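Local coordinates for protein peptidase M14, carboxypeptidase A (Thermoplasmatales archaeon SCGC AB-540-F20, PDB 4XED) that probably cleaves C-terminal residues from peptides as an M14-family metallopeptidase and carries a calcium-binding PKD domain that may mediate protein binding, at residues Pro6-Asn11 / Thr31-Asp36. Sequence-based numbering, arbitrary orientation.
Sequences PPNIPN and TDPNGD. With CA (calcium ion), chain B.
Asn8 grips Thr31 through both its backbone and its side chain. Asn8 N donates to Thr31 O at 2.9 Å, with an N-H...O angle of 156°. With chi1 at -67°, the Asn8 amide lies beside its own backbone N and turns back to Thr31: ND2 reaches Thr31 OG1 at 3.1 Å, the hydroxyl oxygen lying close to the amide plane, and makes a second, weak bond to Thr31 O. Van der Waals contact continues toward the metal. Pro6 O sits 3.2 Å from Pro33 CD, and the Pro7 ring lies against the Asp32 carboxylate, CG to OD2 3.7 Å.

The two loops lead into strands 11-13 and 38-43 of the PKD beta-sandwich, one strand in each sheet, and meet beside a calcium ion. Asp32 chelates the calcium ion through both carboxylate oxygens, OD2 lying 2.4 Å from the calcium; Asn34 OD1 and Asp36 OD2 add single bonds, while Asn4, Asp5 O and Asp82 complete the site.

Two backbone N-H groups within 31-36 hold the Asp32 carboxylate. A chi1 of -179° carries it alongside its own carbonyl carbon, where OD1 can accept Asn34 N at 2.8 Å, an Asx turn, and Asp36 N from the opposite carboxylate face. A type I turn spanning Asp32 to Gly35 is closed by Gly35 N to Asp32 O.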
# COMPACT_ATOMS: atom_id res chain seq x y z
N PRO A 6 0.45 -12.77 -11.98
CA PRO A 6 -0.02 -11.77 -11.01
C PRO A 6 0.96 -10.64 -10.89
O PRO A 6 2.14 -10.78 -11.24
CB PRO A 6 -0.09 -12.56 -9.70
CG PRO A 6 1.00 -13.54 -9.82
CD PRO A 6 1.08 -13.92 -11.30
N PRO A 7 0.50 -9.49 -10.37
CA PRO A 7 1.45 -8.42 -10.14
C PRO A 7 2.53 -8.85 -9.16
O PRO A 7 2.35 -9.75 -8.32
CB PRO A 7 0.60 -7.30 -9.53
CG PRO A 7 -0.79 -7.58 -9.98
CD PRO A 7 -0.88 -9.09 -10.00
N ASN A 8 3.67 -8.17 -9.29
CA ASN A 8 4.71 -8.27 -8.29
C ASN A 8 4.25 -7.70 -6.96
O ASN A 8 3.28 -6.95 -6.87
CB ASN A 8 5.96 -7.60 -8.83
CG ASN A 8 6.51 -8.36 -10.00
OD1 ASN A 8 6.74 -9.56 -9.89
ND2 ASN A 8 6.62 -7.72 -11.13
N ILE A 9 4.95 -8.05 -5.90
CA ILE A 9 4.59 -7.57 -4.60
C ILE A 9 4.86 -6.07 -4.52
O ILE A 9 5.97 -5.59 -4.85
CB ILE A 9 5.45 -8.28 -3.55
CG1 ILE A 9 5.20 -9.78 -3.59
CG2 ILE A 9 5.14 -7.77 -2.20
CD1 ILE A 9 6.12 -10.61 -2.71
N PRO A 10 3.88 -5.29 -4.01
CA PRO A 10 4.13 -3.85 -3.92
C PRO A 10 5.20 -3.45 -2.94
O PRO A 10 5.45 -4.12 -1.94
CB PRO A 10 2.77 -3.29 -3.49
CG PRO A 10 1.77 -4.30 -4.00
CD PRO A 10 2.45 -5.60 -3.80
N ASN A 11 5.80 -2.31 -3.25
CA ASN A 11 6.70 -1.61 -2.37
C ASN A 11 5.97 -0.43 -1.72
O ASN A 11 5.19 0.26 -2.38
CB ASN A 11 7.90 -1.09 -3.16
CG ASN A 11 8.79 -2.19 -3.65
OD1 ASN A 11 9.60 -2.73 -2.89
ND2 ASN A 11 8.57 -2.62 -4.89
N THR A 31 4.76 -3.38 -10.32
CA THR A 31 4.57 -3.64 -11.74
C THR A 31 3.86 -4.98 -11.91
O THR A 31 3.93 -5.87 -11.08
CB THR A 31 5.91 -3.69 -12.51
OG1 THR A 31 6.72 -4.76 -12.04
CG2 THR A 31 6.70 -2.42 -12.33
N ASP A 32 3.16 -5.10 -13.03
CA ASP A 32 2.62 -6.37 -13.48
C ASP A 32 3.49 -6.89 -14.61
O ASP A 32 3.80 -6.13 -15.52
CB ASP A 32 1.16 -6.17 -13.92
CG ASP A 32 0.51 -7.46 -14.38
OD1 ASP A 32 0.69 -7.84 -15.57
OD2 ASP A 32 -0.15 -8.15 -13.56
N PRO A 33 3.84 -8.19 -14.60
CA PRO A 33 4.76 -8.73 -15.61
C PRO A 33 4.24 -8.65 -17.02
O PRO A 33 5.04 -8.70 -17.96
CB PRO A 33 4.93 -10.19 -15.20
CG PRO A 33 4.66 -10.23 -13.76
CD PRO A 33 3.60 -9.18 -13.53
N ASN A 34 2.92 -8.55 -17.16
CA ASN A 34 2.28 -8.48 -18.47
C ASN A 34 1.97 -7.06 -18.87
O ASN A 34 1.38 -6.83 -19.93
CB ASN A 34 1.00 -9.31 -18.45
CG ASN A 34 1.16 -10.63 -17.74
OD1 ASN A 34 0.64 -10.86 -16.66
ND2 ASN A 34 1.92 -11.52 -18.36
N GLY A 35 2.33 -6.11 -18.01
CA GLY A 35 2.05 -4.70 -18.22
C GLY A 35 0.62 -4.28 -17.93
O GLY A 35 0.21 -3.17 -18.29
N ASP A 36 -0.13 -5.15 -17.25
CA ASP A 36 -1.54 -4.91 -16.98
C ASP A 36 -1.71 -3.75 -16.00
O ASP A 36 -0.88 -3.54 -15.12
CB ASP A 36 -2.16 -6.13 -16.32
CG ASP A 36 -2.12 -7.37 -17.21
OD1 ASP A 36 -2.16 -7.24 -18.46
OD2 ASP A 36 -2.11 -8.48 -16.65
CA CA B . -0.97 -9.82 -15.12